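Local coordinates for protein carboxylesterase (Ferroplasma acidiphilum, PDB 3WJ2) that probably hydrolyses carboxylic esters, as a carboxylesterase of the alpha/beta-hydrolase fold, at residues B[166-180]-B[228-242]. Residues are numbered along the deposited sequence; the frame is centred on the assembly and turned at random.
Sequences CLKCRDGKTEMPAVQ and YFSPLVADDFSNLPP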
loop_
_atom_site.group_PDB
_atom_site.type_symbol
_atom_site.label_atom_id
_atom_site.label_comp_id
_atom_site.label_asym_id
_atom_site.label_seq_id
_atom_site.Cartn_x
_atom_site.Cartn_y
_atom_site.Cartn_z
ATOM N N CYS B 166 1.623 -28.268 10.936
ATOM C CA CYS B 166 0.178 -28.469 10.684
ATOM C C CYS B 166 -0.000 -28.996 9.283
ATOM O O CYS B 166 -0.795 -29.934 9.099
ATOM C CB CYS B 166 -0.614 -27.204 10.845
ATOM S SG CYS B 166 -0.670 -26.744 12.646
ATOM N N LEU B 167 0.747 -28.463 8.341
ATOM C CA LEU B 167 0.629 -28.935 6.939
ATOM C C LEU B 167 1.009 -30.416 6.876
ATOM O O LEU B 167 0.364 -31.222 6.176
ATOM C CB LEU B 167 1.633 -28.199 6.044
ATOM C CG LEU B 167 1.128 -26.870 5.572
ATOM C CD1 LEU B 167 2.233 -26.145 4.859
ATOM C CD2 LEU B 167 -0.106 -27.066 4.468
ATOM N N LYS B 168 2.061 -30.829 7.582
ATOM C CA LYS B 168 2.450 -32.269 7.504
ATOM C C LYS B 168 1.421 -33.169 8.214
ATOM O O LYS B 168 1.133 -34.334 7.746
ATOM C CB LYS B 168 3.870 -32.454 8.109
ATOM C CG LYS B 168 4.299 -33.952 7.996
ATOM C CD LYS B 168 5.748 -34.217 8.349
ATOM C CE LYS B 168 5.903 -35.804 8.553
ATOM N NZ LYS B 168 7.458 -35.957 8.645
ATOM N N CYS B 169 0.840 -32.742 9.333
ATOM C CA CYS B 169 -0.272 -33.481 9.995
ATOM C C CYS B 169 -1.389 -33.635 8.993
ATOM O O CYS B 169 -1.905 -34.788 8.860
ATOM C CB CYS B 169 -0.832 -32.733 11.242
ATOM S SG CYS B 169 0.360 -32.662 12.614
ATOM N N ARG B 170 -1.639 -32.596 8.219
ATOM C CA ARG B 170 -2.804 -32.655 7.283
ATOM C C ARG B 170 -2.452 -33.658 6.210
ATOM O O ARG B 170 -3.315 -34.602 5.881
ATOM C CB ARG B 170 -3.061 -31.215 6.777
ATOM C CG ARG B 170 -4.407 -30.996 5.973
ATOM C CD ARG B 170 -4.279 -31.571 4.578
ATOM N NE ARG B 170 -3.086 -31.143 3.808
ATOM C CZ ARG B 170 -2.898 -29.929 3.277
ATOM N NH1 ARG B 170 -3.853 -28.993 3.412
ATOM N NH2 ARG B 170 -1.789 -29.663 2.603
ATOM N N ASP B 171 -1.245 -33.533 5.682
ATOM C CA ASP B 171 -0.821 -34.425 4.560
ATOM C C ASP B 171 -0.831 -35.873 4.977
ATOM O O ASP B 171 -1.271 -36.752 4.158
ATOM C CB ASP B 171 0.552 -34.020 4.095
ATOM C CG ASP B 171 0.568 -32.668 3.428
ATOM O OD1 ASP B 171 -0.498 -32.191 2.966
ATOM O OD2 ASP B 171 1.667 -32.097 3.238
ATOM N N GLY B 172 -0.396 -36.169 6.181
ATOM C CA GLY B 172 -0.297 -37.569 6.641
ATOM C C GLY B 172 -1.562 -38.137 7.241
ATOM O O GLY B 172 -1.504 -39.279 7.709
ATOM N N LYS B 173 -2.635 -37.353 7.324
ATOM C CA LYS B 173 -3.883 -37.629 8.043
ATOM C C LYS B 173 -3.707 -38.087 9.472
ATOM O O LYS B 173 -4.339 -39.108 9.945
ATOM C CB LYS B 173 -4.737 -38.657 7.211
ATOM C CG LYS B 173 -5.070 -38.094 5.843
ATOM C CD LYS B 173 -5.702 -39.265 5.003
ATOM C CE LYS B 173 -6.288 -38.768 3.701
ATOM N NZ LYS B 173 -6.449 -39.966 2.786
ATOM N N THR B 174 -2.849 -37.353 10.219
ATOM C CA THR B 174 -2.608 -37.705 11.541
ATOM C C THR B 174 -3.378 -36.747 12.423
ATOM O O THR B 174 -4.130 -35.864 11.931
ATOM C CB THR B 174 -1.107 -37.478 11.913
ATOM O OG1 THR B 174 -0.819 -36.054 11.786
ATOM C CG2 THR B 174 -0.167 -38.234 11.019
ATOM N N GLU B 175 -3.266 -36.992 13.711
ATOM C CA GLU B 175 -3.804 -36.074 14.732
ATOM C C GLU B 175 -3.334 -34.644 14.388
ATOM O O GLU B 175 -2.185 -34.429 13.991
ATOM C CB GLU B 175 -3.338 -36.470 16.112
ATOM C CG GLU B 175 -4.129 -35.677 17.170
ATOM C CD GLU B 175 -3.843 -36.014 18.624
ATOM O OE1 GLU B 175 -3.200 -37.050 18.943
ATOM O OE2 GLU B 175 -4.301 -35.217 19.469
ATOM N N MET B 176 -4.239 -33.685 14.478
ATOM C CA MET B 176 -3.843 -32.353 14.070
ATOM C C MET B 176 -3.932 -31.497 15.386
ATOM O O MET B 176 -4.771 -31.715 16.270
ATOM C CB MET B 176 -4.840 -31.882 12.903
ATOM C CG MET B 176 -4.478 -32.436 11.263
ATOM S SD MET B 176 -4.998 -30.812 10.644
ATOM C CE MET B 176 -3.454 -30.136 11.262
ATOM N N PRO B 177 -3.045 -30.475 15.526
ATOM C CA PRO B 177 -3.255 -29.526 16.638
ATOM C C PRO B 177 -4.607 -28.817 16.625
ATOM O O PRO B 177 -5.220 -28.682 15.535
ATOM C CB PRO B 177 -2.151 -28.488 16.397
ATOM C CG PRO B 177 -1.104 -29.211 15.574
ATOM C CD PRO B 177 -1.930 -30.063 14.642
ATOM N N ALA B 178 -5.070 -28.356 17.812
ATOM C CA ALA B 178 -6.368 -27.751 17.945
ATOM C C ALA B 178 -6.424 -26.334 17.330
ATOM O O ALA B 178 -7.477 -25.893 16.952
ATOM C CB ALA B 178 -6.746 -27.691 19.426
ATOM N N VAL B 179 -5.253 -25.668 17.314
ATOM C CA VAL B 179 -5.165 -24.287 16.833
ATOM C C VAL B 179 -3.697 -24.065 16.477
ATOM O O VAL B 179 -2.862 -24.793 17.031
ATOM C CB VAL B 179 -5.697 -23.315 17.861
ATOM C CG1 VAL B 179 -4.868 -23.344 19.228
ATOM C CG2 VAL B 179 -5.650 -21.862 17.201
ATOM N N GLN B 180 -3.466 -23.151 15.536
ATOM C CA GLN B 180 -2.121 -22.689 15.215
ATOM C C GLN B 180 -2.095 -21.231 15.470
ATOM O O GLN B 180 -2.828 -20.491 14.854
ATOM C CB GLN B 180 -1.693 -23.118 13.772
ATOM C CG GLN B 180 -2.691 -22.632 12.677
ATOM C CD GLN B 180 -2.258 -23.048 11.303
ATOM O OE1 GLN B 180 -1.105 -22.948 10.977
ATOM N NE2 GLN B 180 -3.248 -23.518 10.458
ATOM N N TYR B 228 7.332 -27.801 3.708
ATOM C CA TYR B 228 7.628 -27.842 5.185
ATOM C C TYR B 228 8.740 -26.903 5.548
ATOM O O TYR B 228 8.981 -26.658 6.753
ATOM C CB TYR B 228 8.009 -29.282 5.595
ATOM C CG TYR B 228 6.840 -30.302 5.308
ATOM C CD1 TYR B 228 5.502 -29.856 5.113
ATOM C CD2 TYR B 228 7.109 -31.686 5.160
ATOM C CE1 TYR B 228 4.465 -30.755 4.823
ATOM C CE2 TYR B 228 6.064 -32.564 4.930
ATOM C CZ TYR B 228 4.782 -32.125 4.754
ATOM O OH TYR B 228 3.822 -33.064 4.430
ATOM N N PHE B 229 9.445 -26.340 4.555
ATOM C CA PHE B 229 10.395 -25.252 4.782
ATOM C C PHE B 229 9.644 -23.933 4.585
ATOM O O PHE B 229 9.783 -22.998 5.360
ATOM C CB PHE B 229 11.599 -25.266 3.757
ATOM C CG PHE B 229 12.654 -24.194 4.014
ATOM C CD1 PHE B 229 13.872 -24.546 4.524
ATOM C CD2 PHE B 229 12.368 -22.786 3.899
ATOM C CE1 PHE B 229 14.912 -23.571 4.761
ATOM C CE2 PHE B 229 13.387 -21.820 4.144
ATOM C CZ PHE B 229 14.675 -22.237 4.613
ATOM N N SER B 230 8.823 -23.844 3.515
ATOM C CA SER B 230 8.085 -22.610 3.197
ATOM C C SER B 230 6.631 -22.994 2.964
ATOM O O SER B 230 6.239 -23.435 1.838
ATOM C CB SER B 230 8.572 -21.841 1.899
ATOM O OG SER B 230 9.940 -21.310 2.042
ATOM N N PRO B 231 5.734 -22.879 3.916
ATOM C CA PRO B 231 4.337 -23.288 3.804
ATOM C C PRO B 231 3.611 -22.622 2.636
ATOM O O PRO B 231 2.619 -23.171 2.149
ATOM C CB PRO B 231 3.717 -22.822 5.167
ATOM C CG PRO B 231 4.899 -23.083 6.111
ATOM C CD PRO B 231 6.147 -22.602 5.313
ATOM N N LEU B 232 4.078 -21.444 2.200
ATOM C CA LEU B 232 3.366 -20.789 1.117
ATOM C C LEU B 232 3.554 -21.565 -0.169
ATOM O O LEU B 232 2.838 -21.252 -1.115
ATOM C CB LEU B 232 3.841 -19.305 0.959
ATOM C CG LEU B 232 2.956 -18.463 1.832
ATOM C CD1 LEU B 232 3.638 -17.040 2.005
ATOM C CD2 LEU B 232 1.495 -18.255 1.248
ATOM N N VAL B 233 4.461 -22.530 -0.232
ATOM C CA VAL B 233 4.584 -23.325 -1.494
ATOM C C VAL B 233 3.606 -24.494 -1.533
ATOM O O VAL B 233 3.593 -25.210 -2.582
ATOM C CB VAL B 233 6.084 -23.656 -1.825
ATOM C CG1 VAL B 233 6.943 -22.382 -1.867
ATOM C CG2 VAL B 233 6.614 -24.612 -0.930
ATOM N N ALA B 234 2.838 -24.779 -0.459
ATOM C CA ALA B 234 1.806 -25.857 -0.429
ATOM C C ALA B 234 0.814 -25.584 -1.550
ATOM O O ALA B 234 0.577 -24.458 -1.937
ATOM C CB ALA B 234 1.059 -25.901 0.877
ATOM N N ASP B 235 0.273 -26.644 -2.089
ATOM C CA ASP B 235 -0.702 -26.382 -3.144
ATOM C C ASP B 235 -2.152 -26.467 -2.632
ATOM O O ASP B 235 -3.087 -26.174 -3.379
ATOM C CB ASP B 235 -0.394 -27.243 -4.393
ATOM C CG ASP B 235 -0.311 -28.702 -4.074
ATOM O OD1 ASP B 235 -1.009 -29.137 -3.114
ATOM O OD2 ASP B 235 0.465 -29.421 -4.795
ATOM N N ASP B 236 -2.346 -26.767 -1.338
ATOM C CA ASP B 236 -3.647 -27.002 -0.780
ATOM C C ASP B 236 -3.601 -26.580 0.702
ATOM O O ASP B 236 -2.719 -27.069 1.442
ATOM C CB ASP B 236 -3.956 -28.506 -0.853
ATOM C CG ASP B 236 -5.282 -28.887 -0.185
ATOM O OD1 ASP B 236 -6.090 -28.007 0.061
ATOM O OD2 ASP B 236 -5.575 -30.107 -0.012
ATOM N N PHE B 237 -4.508 -25.678 1.098
ATOM C CA PHE B 237 -4.644 -25.299 2.512
ATOM C C PHE B 237 -5.854 -25.849 3.225
ATOM O O PHE B 237 -6.125 -25.458 4.361
ATOM C CB PHE B 237 -4.511 -23.788 2.578
ATOM C CG PHE B 237 -3.190 -23.325 2.060
ATOM C CD1 PHE B 237 -2.019 -23.442 2.886
ATOM C CD2 PHE B 237 -3.069 -22.770 0.834
ATOM C CE1 PHE B 237 -0.780 -23.030 2.382
ATOM C CE2 PHE B 237 -1.909 -22.362 0.308
ATOM C CZ PHE B 237 -0.686 -22.454 1.104
ATOM N N SER B 238 -6.588 -26.814 2.610
ATOM C CA SER B 238 -7.721 -27.431 3.249
ATOM C C SER B 238 -7.404 -28.176 4.491
ATOM O O SER B 238 -6.325 -28.822 4.584
ATOM C CB SER B 238 -8.312 -28.515 2.269
ATOM O OG SER B 238 -8.524 -27.915 1.034
ATOM N N ASN B 239 -8.352 -28.182 5.423
ATOM C CA ASN B 239 -8.351 -29.078 6.505
ATOM C C ASN B 239 -7.168 -28.846 7.448
ATOM O O ASN B 239 -6.820 -29.715 8.246
ATOM C CB ASN B 239 -8.352 -30.521 6.009
ATOM C CG ASN B 239 -9.629 -30.798 5.182
ATOM O OD1 ASN B 239 -10.717 -30.421 5.635
ATOM N ND2 ASN B 239 -9.494 -31.360 3.980
ATOM N N LEU B 240 -6.691 -27.614 7.429
ATOM C CA LEU B 240 -5.712 -27.178 8.491
ATOM C C LEU B 240 -6.430 -26.702 9.764
ATOM O O LEU B 240 -7.624 -26.318 9.726
ATOM C CB LEU B 240 -4.881 -26.038 7.922
ATOM C CG LEU B 240 -3.911 -26.488 6.849
ATOM C CD1 LEU B 240 -3.148 -25.402 6.176
ATOM C CD2 LEU B 240 -2.888 -27.597 7.393
ATOM N N PRO B 241 -5.732 -26.706 10.902
ATOM C CA PRO B 241 -6.316 -26.199 12.134
ATOM C C PRO B 241 -6.669 -24.704 12.107
ATOM O O PRO B 241 -6.032 -23.942 11.396
ATOM C CB PRO B 241 -5.170 -26.367 13.156
ATOM C CG PRO B 241 -4.201 -27.418 12.545
ATOM C CD PRO B 241 -4.302 -27.058 11.035
ATOM N N PRO B 242 -7.695 -24.311 12.880
ATOM C CA PRO B 242 -8.082 -22.884 12.990
ATOM C C PRO B 242 -6.774 -22.090 13.307
ATOM O O PRO B 242 -5.917 -22.623 14.056
ATOM C CB PRO B 242 -9.040 -22.880 14.167
ATOM C CG PRO B 242 -9.621 -24.344 14.127
ATOM C CD PRO B 242 -8.506 -25.209 13.729
#
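The Tyr228 ring has Lys168 CB over one face, a CH-pi contact, and Leu167 CB and Asp171 OD2 at its edge. The Arg170 guanidinium has Asp236 OD2 over one face, a long salt bridge of charges alone. Ser238 O, Asp236 O and Asp171 OD1 lie at its edge. In this alpha/beta-hydrolase fold, the contact joins the end of helix 157-172 to the loop leading into strand 243-248. Arg170 NH1 donates to Ser238 O at 2.7 Å, on a lone pair in the carbonyl plane. Arg170 NH1 and NH2 both donate to Asp236 O, each at 3.0 Å. Bends at chi2 (-75°) and chi3 (-51°) fold the chain back, and NE and NH2 bind Asp171 OD1 side-on. A leucine in place of Arg170 would probably leave the carbonyls of Asp236 and Ser238 without these donors and Asp171 without its positive partner. One helical turn before Asp171, Leu167 packs its CD1 on Pro231 CB and its CD2 against Ala234 CB and Leu240 CD1. Where strands 180-183 and 243-248 begin side by side, Gln180 N donates to Pro242 O at 2.9 Å. Tyr228 OH donates to the anti lone pair of Asp171 OD2 at 2.6 Å, while OD1 of that carboxylate holds the arginine.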